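Local coordinates for protein ecto-NAD+ glycohydrolase (CD38 molecule) (Bos taurus, PDB 3GC6) that belongs to the ADP-ribosyl cyclase (CD38) family, a disulfide-rich, N-glycosylated ectoenzyme with a parallel beta-sheet flanked by helices, at residues V85-K89 with D178-F183; L169-L173 with L201-T205; Q194-W200 with N229-M235. The protein carries 1 engineered substitution. All blocks are in the same frame, centred on the assembly; numbering follows the deposited sequence. Where two conformers were deposited one is given.

How the contacts relate
The first strand of a four-stranded parallel sheet, 85-88, meets the chain again at 178-183, where contact 1 closes a loop of 88 residues by setting the start of helix 182-187 against that edge strand. Contact 2 opens within this loop, at the end of strand 164-170, and closes beyond it at 201-205, so contacts 1 and 2 cross. Contact 3 opens at 194-200, after contact 1 has closed, and pairs strand 196-203 with the last strand, 231-239; it crosses contact 2 in turn. Contacts 2 and 3 share strand 196-203, and a probable hydrogen bond from Asn170 ND2 to Lys89 O joins contacts 1 and 2.

Contact 1: V85-K89 with D178-F183; sequences VFWSK and DSMSIF. With NAG (2-acetamido-2-deoxy-beta-D-glucopyranose), chain C; SO4 (sulfate ion), chain G.
Phe86 sets its CB 3.8 Å from CE1 of Phe183, and the two side chains cross at about a right angle. Phe183 reaches it with CG anti to the backbone N (chi1 171°), which sends the ring back along strand 85-88; Val167 of the next strand also touches it. Trp87 points its side chain to the other side of the strand, where NE1 bonds to Glu107, but its carbonyl O still lies by Phe183 CB. At Ser88 the contact turns polar. CB packs on Phe183 CB, and OG is hydrogen-bonded to two waters, 2.7 Å from each, one leading to Phe183 N and a sulfate oxygen, the other to Asp178 N. The first water ties the edge strand of the parallel sheet to the start of helix 182-187, N-capped by Ser181; the second ties it to the turn that leads in. Sulfate O1, probably from the crystallisation liquor, accepts from Ile182 N at 2.7 Å. Lys89 bends at chi2 and chi4 to carry NZ to Asp178, forming a salt bridge of 3.0 Å to OD2 through the anti lone pair. Met180 N meets OD1 of the same carboxylate from above its plane, closing an Asx turn.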
# COMPACT_ATOMS: atom_id res chain seq x y z
N VAL A 85 -13.84 -15.12 -10.42
CA VAL A 85 -13.94 -15.70 -11.76
C VAL A 85 -12.86 -16.76 -11.98
O VAL A 85 -11.67 -16.52 -11.66
CB VAL A 85 -13.74 -14.61 -12.81
CG1 VAL A 85 -13.68 -15.23 -14.21
CG2 VAL A 85 -14.93 -13.61 -12.72
N PHE A 86 -13.27 -17.92 -12.50
CA PHE A 86 -12.36 -18.98 -12.95
C PHE A 86 -12.44 -19.02 -14.46
O PHE A 86 -13.41 -18.52 -15.06
CB PHE A 86 -12.84 -20.33 -12.41
CG PHE A 86 -12.75 -20.44 -10.93
CD1 PHE A 86 -11.64 -21.08 -10.34
CD2 PHE A 86 -13.75 -19.90 -10.12
CE1 PHE A 86 -11.56 -21.17 -8.92
CE2 PHE A 86 -13.67 -19.99 -8.73
CZ PHE A 86 -12.58 -20.63 -8.13
N TRP A 87 -11.42 -19.57 -15.09
CA TRP A 87 -11.43 -19.62 -16.55
C TRP A 87 -10.53 -20.74 -17.01
O TRP A 87 -9.63 -21.18 -16.29
CB TRP A 87 -10.98 -18.26 -17.14
CG TRP A 87 -9.55 -17.89 -16.76
CD1 TRP A 87 -9.12 -17.22 -15.63
CD2 TRP A 87 -8.38 -18.19 -17.50
NE1 TRP A 87 -7.73 -17.08 -15.64
CE2 TRP A 87 -7.26 -17.69 -16.78
CE3 TRP A 87 -8.16 -18.86 -18.72
CZ2 TRP A 87 -5.95 -17.81 -17.26
CZ3 TRP A 87 -6.85 -19.00 -19.18
CH2 TRP A 87 -5.77 -18.48 -18.44
N SER A 88 -10.78 -21.21 -18.24
CA SER A 88 -9.91 -22.23 -18.80
C SER A 88 -10.00 -22.14 -20.30
O SER A 88 -11.10 -22.20 -20.86
CB SER A 88 -10.40 -23.62 -18.34
OG SER A 88 -9.49 -24.66 -18.72
N LYS A 89 -8.84 -21.93 -20.94
CA LYS A 89 -8.75 -21.82 -22.41
C LYS A 89 -9.41 -20.56 -22.99
O LYS A 89 -9.62 -20.46 -24.19
CB LYS A 89 -9.28 -23.07 -23.14
CG LYS A 89 -8.95 -24.42 -22.46
CD LYS A 89 -7.45 -24.61 -22.32
CE LYS A 89 -7.09 -25.96 -21.64
NZ LYS A 89 -7.55 -27.17 -22.38
N ASP A 178 -11.62 -29.50 -19.68
CA ASP A 178 -10.50 -30.44 -19.84
C ASP A 178 -10.07 -30.86 -18.44
O ASP A 178 -9.58 -30.04 -17.66
CB ASP A 178 -9.37 -29.71 -20.56
CG ASP A 178 -8.10 -30.54 -20.71
OD1 ASP A 178 -8.05 -31.70 -20.27
OD2 ASP A 178 -7.14 -29.98 -21.27
N SER A 179 -10.29 -32.13 -18.11
CA SER A 179 -9.99 -32.62 -16.76
C SER A 179 -8.51 -32.49 -16.40
O SER A 179 -8.15 -32.52 -15.22
CB SER A 179 -10.43 -34.08 -16.61
OG SER A 179 -9.67 -34.90 -17.47
N MET A 180 -7.65 -32.34 -17.39
CA MET A 180 -6.22 -32.26 -17.11
C MET A 180 -5.66 -30.83 -17.19
O MET A 180 -4.45 -30.61 -17.05
CB MET A 180 -5.44 -33.24 -18.00
CG MET A 180 -5.73 -34.69 -17.66
SD MET A 180 -4.93 -35.23 -16.13
CE MET A 180 -6.04 -34.63 -14.86
N SER A 181 -6.56 -29.87 -17.39
CA SER A 181 -6.21 -28.45 -17.29
C SER A 181 -6.05 -28.07 -15.83
O SER A 181 -6.47 -28.81 -14.94
CB SER A 181 -7.31 -27.57 -17.90
OG SER A 181 -8.50 -27.61 -17.12
N ILE A 182 -5.43 -26.93 -15.58
CA ILE A 182 -5.28 -26.51 -14.19
C ILE A 182 -6.67 -26.29 -13.56
O ILE A 182 -6.88 -26.57 -12.38
CB ILE A 182 -4.35 -25.27 -14.02
CG1 ILE A 182 -4.01 -25.05 -12.55
CG2 ILE A 182 -4.90 -24.01 -14.73
CD1 ILE A 182 -2.76 -24.22 -12.37
N PHE A 183 -7.61 -25.79 -14.35
CA PHE A 183 -8.96 -25.59 -13.83
C PHE A 183 -9.59 -26.94 -13.45
O PHE A 183 -10.19 -27.11 -12.38
CB PHE A 183 -9.87 -24.86 -14.84
CG PHE A 183 -11.31 -24.85 -14.40
CD1 PHE A 183 -11.70 -24.10 -13.31
CD2 PHE A 183 -12.25 -25.61 -15.07
CE1 PHE A 183 -13.03 -24.11 -12.86
CE2 PHE A 183 -13.59 -25.61 -14.68
CZ PHE A 183 -13.99 -24.86 -13.56
C1 NAG C . -10.95 -20.75 -27.70
C2 NAG C . -10.83 -19.21 -27.67
C3 NAG C . -10.01 -18.73 -28.88
C4 NAG C . -8.71 -19.52 -29.10
C5 NAG C . -9.00 -21.02 -29.02
C6 NAG C . -7.73 -21.89 -29.11
C7 NAG C . -12.68 -17.99 -26.61
C8 NAG C . -14.12 -17.57 -26.72
N2 NAG C . -12.16 -18.58 -27.70
O3 NAG C . -9.75 -17.35 -28.78
O4 NAG C . -8.15 -19.20 -30.38
O5 NAG C . -9.63 -21.28 -27.78
O6 NAG C . -6.77 -21.47 -28.16
O7 NAG C . -12.05 -17.79 -25.57
S SO4 G . -4.18 -25.09 -18.84
O1 SO4 G . -4.02 -25.79 -17.56
O2 SO4 G . -3.27 -23.97 -18.87
O3 SO4 G . -3.83 -26.07 -19.88
O4 SO4 G . -5.56 -24.66 -19.06
O HOH W 1 -7.36 -24.31 -17.05
O HOH W 2 -11.14 -26.72 -19.24

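Contact 2: L169-L173 with L201-T205; sequences LNGSL and LVHDT. With NAG (2-acetamido-2-deoxy-beta-D-glucopyranose), chain C.
Leu169 and Asn170 pair in parallel with Leu201 and Val202: Val202 N gives a nearly straight bond to Leu169 O (2.9 Å, 170°), and Gly171 N answers with one to Val202 O that arrives well above the carbonyl plane. The ladder ends there, as the chain from Asn170 to Leu173 folds into a type I turn. Leu169 and Leu201 lie on one face of the sheet, meeting through their CD1 methyls at 4.1 Å, with Ile218 of helix 216-227 touching both. Gly171, without a side chain, lies against the backbone of Val202 and near CB of His203. Beyond the last bridge a side chain continues the pairing: Ser172 OG accepts from Asp204 N at 2.9 Å, and lies 3.4 Å from His203 CB. With OG anti to the carbonyl carbon (chi1 -75°), the hydroxyl is held beside its own backbone N and turns toward Asp204 N. Asn170 has its side chain fixed at both ends of the amide. OD1 accepts from Ser172 N in the carbonyl plane, an Asx turn, while ND2 donates a hydrogen bond to Lys89 O and is covalently linked to NAG C1. The sugar then reaches back across the contact, its N2 donating to Asp204 OD2 at 2.9 Å. Asp204 OD1 makes a salt bridge with Arg240, so the carboxylate is shared between glycan and protein. This is an N-glycosylation site, Asn-Gly-Ser in sequence, set at the C-terminal end of two neighbouring strands of a beta-alpha-beta unit.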
# COMPACT_ATOMS: atom_id res chain seq x y z
N LEU A 169 -15.66 -20.56 -20.05
CA LEU A 169 -15.14 -21.70 -20.79
C LEU A 169 -15.31 -21.49 -22.30
O LEU A 169 -16.10 -20.65 -22.73
CB LEU A 169 -15.85 -22.97 -20.34
CG LEU A 169 -15.65 -23.32 -18.87
CD1 LEU A 169 -16.46 -24.57 -18.51
CD2 LEU A 169 -14.17 -23.59 -18.56
N ASN A 170 -14.56 -22.28 -23.07
CA ASN A 170 -14.44 -22.04 -24.52
C ASN A 170 -15.36 -22.96 -25.32
O ASN A 170 -15.06 -24.14 -25.47
CB ASN A 170 -12.99 -22.28 -24.92
CG ASN A 170 -12.66 -21.70 -26.28
OD1 ASN A 170 -13.48 -21.77 -27.21
ND2 ASN A 170 -11.46 -21.11 -26.38
N GLY A 171 -16.47 -22.40 -25.78
CA GLY A 171 -17.46 -23.11 -26.59
C GLY A 171 -16.97 -23.39 -27.99
O GLY A 171 -17.68 -24.07 -28.74
N SER A 172 -15.79 -22.90 -28.34
CA SER A 172 -15.21 -23.16 -29.67
C SER A 172 -14.20 -24.31 -29.66
O SER A 172 -13.56 -24.60 -30.68
CB SER A 172 -14.66 -21.88 -30.32
OG SER A 172 -15.74 -21.09 -30.78
N LEU A 173 -14.06 -24.97 -28.51
CA LEU A 173 -13.23 -26.16 -28.42
C LEU A 173 -14.16 -27.38 -28.40
O LEU A 173 -15.33 -27.26 -28.04
CB LEU A 173 -12.38 -26.14 -27.15
CG LEU A 173 -11.34 -25.03 -27.02
CD1 LEU A 173 -10.60 -25.14 -25.67
CD2 LEU A 173 -10.37 -25.00 -28.20
N LEU A 201 -20.27 -20.99 -21.52
CA LEU A 201 -19.48 -21.51 -22.64
C LEU A 201 -19.64 -20.56 -23.82
O LEU A 201 -20.73 -20.48 -24.39
CB LEU A 201 -19.96 -22.92 -23.05
CG LEU A 201 -19.43 -24.08 -22.19
CD1 LEU A 201 -19.90 -23.97 -20.75
CD2 LEU A 201 -19.88 -25.40 -22.80
N VAL A 202 -18.55 -19.89 -24.17
CA VAL A 202 -18.60 -18.77 -25.10
C VAL A 202 -17.84 -19.15 -26.37
O VAL A 202 -16.74 -19.69 -26.30
CB VAL A 202 -17.98 -17.49 -24.43
CG1 VAL A 202 -18.12 -16.30 -25.38
CG2 VAL A 202 -18.73 -17.19 -23.12
N HIS A 203 -18.45 -18.90 -27.53
CA HIS A 203 -17.83 -19.29 -28.79
C HIS A 203 -17.40 -18.04 -29.54
O HIS A 203 -17.86 -16.93 -29.26
CB HIS A 203 -18.79 -20.14 -29.66
CG HIS A 203 -20.01 -19.41 -30.12
ND1 HIS A 203 -19.99 -18.51 -31.18
CD2 HIS A 203 -21.28 -19.43 -29.67
CE1 HIS A 203 -21.21 -18.01 -31.35
NE2 HIS A 203 -22.00 -18.55 -30.44
N ASP A 204 -16.52 -18.26 -30.51
CA ASP A 204 -16.01 -17.15 -31.29
C ASP A 204 -16.99 -16.64 -32.31
O ASP A 204 -17.79 -17.40 -32.83
CB ASP A 204 -14.66 -17.54 -31.85
CG ASP A 204 -13.61 -17.59 -30.76
OD1 ASP A 204 -13.30 -16.51 -30.23
OD2 ASP A 204 -13.13 -18.68 -30.43
N THR A 205 -16.94 -15.33 -32.57
CA THR A 205 -17.94 -14.68 -33.42
C THR A 205 -18.00 -15.38 -34.78
O THR A 205 -16.97 -15.68 -35.39
CB THR A 205 -17.66 -13.13 -33.56
OG1 THR A 205 -18.72 -12.48 -34.28
CG2 THR A 205 -16.33 -12.87 -34.27
C1 NAG C . -10.95 -20.75 -27.70
C2 NAG C . -10.83 -19.21 -27.67
C3 NAG C . -10.01 -18.73 -28.88
C4 NAG C . -8.71 -19.52 -29.10
C5 NAG C . -9.00 -21.02 -29.02
C6 NAG C . -7.73 -21.89 -29.11
C7 NAG C . -12.68 -17.99 -26.61
C8 NAG C . -14.12 -17.57 -26.72
N2 NAG C . -12.16 -18.58 -27.70
O3 NAG C . -9.75 -17.35 -28.78
O4 NAG C . -8.15 -19.20 -30.38
O5 NAG C . -9.63 -21.28 -27.78
O6 NAG C . -6.77 -21.47 -28.16
O7 NAG C . -12.05 -17.79 -25.57

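Contact 3: Q194-W200 with N229-M235; sequences QVELEAW and NVKFRCM
Two neighbouring parallel strands, 196-203 and 231-239, the latter an outermost strand of the sheet within this chain, pair here as the two strands of a beta-alpha-beta unit whose helix is 216-227. Over 196-200 and 231-235 the axes approach to 4.7 Å, with directions 15° apart. Lys231 O, Leu197 O, Arg233 O and Ala199 O each accept a backbone N-H across the gap, and CA-H...O contacts fill in between. Before the ladder, water 4 links Val195 O to Lys231 N, where the direct bond is long and weak. On the face toward the helix, Phe232 turns a ring edge to its neighbours: CE1 lies 3.5 Å from Leu197 CD2, and Ala199 CB also meets the rim. Cys234, on this same face, is joined by a disulfide to Cys213. The opposite face carries the charged residues, then Trp200 and Met235. In the conformer given, Arg233 bends at chi3 so that its guanidinium edge meets Glu196 and Glu198, with both NH1 and NH2 gripping the single atom Glu196 OE1, NH1 at 3.0 Å. A weaker salt bridge runs from NH2 to Glu198 OE2 at 3.4 Å. The carboxylates themselves are turned steeply to the guanidinium plane. Farther along, Met235 lies over the Trp200 indole, a Met-aromatic contact. Bends at chi2 and chi3 of Met235, again in the conformer given, fold its chain back over the ring, so that Met235 CE makes a CH-pi contact 3.8 Å from the six-membered ring centroid, 20° off the normal.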
# COMPACT_ATOMS: atom_id res chain seq x y z
N GLN A 194 -20.39 -26.17 -1.25
CA GLN A 194 -21.62 -25.37 -1.12
C GLN A 194 -21.58 -23.95 -1.67
O GLN A 194 -22.54 -23.19 -1.51
CB GLN A 194 -22.12 -25.37 0.33
CG GLN A 194 -22.50 -26.76 0.78
CD GLN A 194 -23.05 -26.82 2.19
OE1 GLN A 194 -23.87 -25.99 2.58
NE2 GLN A 194 -22.62 -27.80 2.96
N VAL A 195 -20.49 -23.58 -2.34
CA VAL A 195 -20.59 -22.40 -3.21
C VAL A 195 -21.54 -22.73 -4.38
O VAL A 195 -21.98 -23.88 -4.53
CB VAL A 195 -19.21 -21.89 -3.72
CG1 VAL A 195 -18.28 -21.67 -2.54
CG2 VAL A 195 -18.59 -22.86 -4.70
N GLU A 196 -21.88 -21.72 -5.19
CA GLU A 196 -22.67 -21.96 -6.39
C GLU A 196 -21.81 -21.56 -7.56
O GLU A 196 -21.08 -20.55 -7.50
CB GLU A 196 -23.98 -21.15 -6.40
CG GLU A 196 -24.80 -21.40 -5.13
CD GLU A 196 -26.23 -20.93 -5.24
OE1 GLU A 196 -26.60 -20.40 -6.31
OE2 GLU A 196 -26.96 -21.11 -4.24
N LEU A 197 -21.84 -22.36 -8.61
CA LEU A 197 -20.98 -22.07 -9.75
C LEU A 197 -21.80 -21.90 -11.01
O LEU A 197 -22.66 -22.76 -11.33
CB LEU A 197 -19.95 -23.20 -9.92
CG LEU A 197 -18.90 -23.03 -11.03
CD1 LEU A 197 -17.59 -23.75 -10.63
CD2 LEU A 197 -19.42 -23.53 -12.36
N GLU A 198 -21.54 -20.81 -11.71
CA GLU A 198 -22.12 -20.60 -13.02
C GLU A 198 -21.03 -20.73 -14.07
O GLU A 198 -19.97 -20.08 -13.97
CB GLU A 198 -22.70 -19.19 -13.16
CG GLU A 198 -23.74 -18.86 -12.20
CD GLU A 198 -24.14 -17.40 -12.33
OE1 GLU A 198 -23.63 -16.70 -13.25
OE2 GLU A 198 -24.97 -16.98 -11.51
N ALA A 199 -21.30 -21.55 -15.07
CA ALA A 199 -20.37 -21.68 -16.21
C ALA A 199 -21.00 -21.07 -17.44
O ALA A 199 -22.19 -21.25 -17.70
CB ALA A 199 -20.06 -23.12 -16.47
N TRP A 200 -20.17 -20.37 -18.19
CA TRP A 200 -20.57 -19.74 -19.42
C TRP A 200 -19.69 -20.30 -20.53
O TRP A 200 -18.46 -20.13 -20.48
CB TRP A 200 -20.34 -18.23 -19.27
CG TRP A 200 -21.20 -17.62 -18.19
CD1 TRP A 200 -20.89 -17.49 -16.86
CD2 TRP A 200 -22.51 -17.07 -18.36
NE1 TRP A 200 -21.95 -16.89 -16.19
CE2 TRP A 200 -22.95 -16.64 -17.09
CE3 TRP A 200 -23.36 -16.93 -19.46
CZ2 TRP A 200 -24.21 -16.04 -16.90
CZ3 TRP A 200 -24.61 -16.32 -19.28
CH2 TRP A 200 -25.02 -15.90 -18.00
N ASN A 229 -20.75 -30.82 -3.46
CA ASN A 229 -22.02 -30.19 -3.08
C ASN A 229 -22.11 -28.74 -3.54
O ASN A 229 -22.55 -27.87 -2.80
CB ASN A 229 -22.22 -30.27 -1.56
CG ASN A 229 -23.67 -30.11 -1.14
OD1 ASN A 229 -24.58 -30.07 -1.98
ND2 ASN A 229 -23.89 -30.01 0.18
N VAL A 230 -21.71 -28.51 -4.79
CA VAL A 230 -21.75 -27.18 -5.39
C VAL A 230 -22.84 -27.13 -6.45
O VAL A 230 -22.81 -27.90 -7.41
CB VAL A 230 -20.36 -26.87 -6.00
CG1 VAL A 230 -20.43 -25.71 -6.98
CG2 VAL A 230 -19.35 -26.58 -4.90
N LYS A 231 -23.82 -26.24 -6.28
CA LYS A 231 -24.90 -26.06 -7.25
C LYS A 231 -24.28 -25.57 -8.56
O LYS A 231 -23.38 -24.74 -8.53
CB LYS A 231 -25.90 -25.02 -6.76
CG LYS A 231 -26.97 -24.64 -7.77
CD LYS A 231 -28.30 -24.23 -7.08
CE LYS A 231 -29.22 -23.43 -8.03
NZ LYS A 231 -29.11 -23.82 -9.47
N PHE A 232 -24.77 -26.06 -9.68
CA PHE A 232 -24.18 -25.76 -10.98
C PHE A 232 -25.23 -25.25 -11.94
O PHE A 232 -26.28 -25.89 -12.12
CB PHE A 232 -23.52 -27.04 -11.53
CG PHE A 232 -22.85 -26.88 -12.86
CD1 PHE A 232 -22.01 -25.81 -13.11
CD2 PHE A 232 -23.02 -27.84 -13.84
CE1 PHE A 232 -21.35 -25.70 -14.34
CE2 PHE A 232 -22.39 -27.72 -15.09
CZ PHE A 232 -21.55 -26.67 -15.34
N ARG A 233 -24.97 -24.10 -12.56
CA ARG A 233 -25.82 -23.58 -13.62
C ARG A 233 -24.92 -23.35 -14.82
O ARG A 233 -23.89 -22.69 -14.68
CB ARG A 233 -26.47 -22.26 -13.20
CG ARG A 233 -27.49 -22.39 -12.07
CD ARG A 233 -28.14 -21.05 -11.76
NE ARG A 233 -27.22 -20.12 -11.09
CZ ARG A 233 -26.90 -20.22 -9.81
NH1 ARG A 233 -27.42 -21.19 -9.07
NH2 ARG A 233 -26.06 -19.35 -9.27
N CYS A 234 -25.31 -23.88 -15.98
CA CYS A 234 -24.51 -23.77 -17.17
C CYS A 234 -25.27 -23.08 -18.30
O CYS A 234 -26.43 -23.42 -18.58
CB CYS A 234 -24.05 -25.18 -17.58
SG CYS A 234 -22.87 -25.24 -18.92
N MET A 235 -24.60 -22.12 -18.94
CA MET A 235 -25.19 -21.33 -20.02
C MET A 235 -24.26 -21.39 -21.24
O MET A 235 -23.05 -21.26 -21.09
CB MET A 235 -25.34 -19.87 -19.54
CG MET A 235 -26.51 -19.60 -18.56
SD MET A 235 -26.43 -20.17 -16.83
CE MET A 235 -24.81 -19.58 -16.30
O HOH W 3 -21.16 -29.93 2.12
O HOH W 4 -24.43 -24.95 -3.70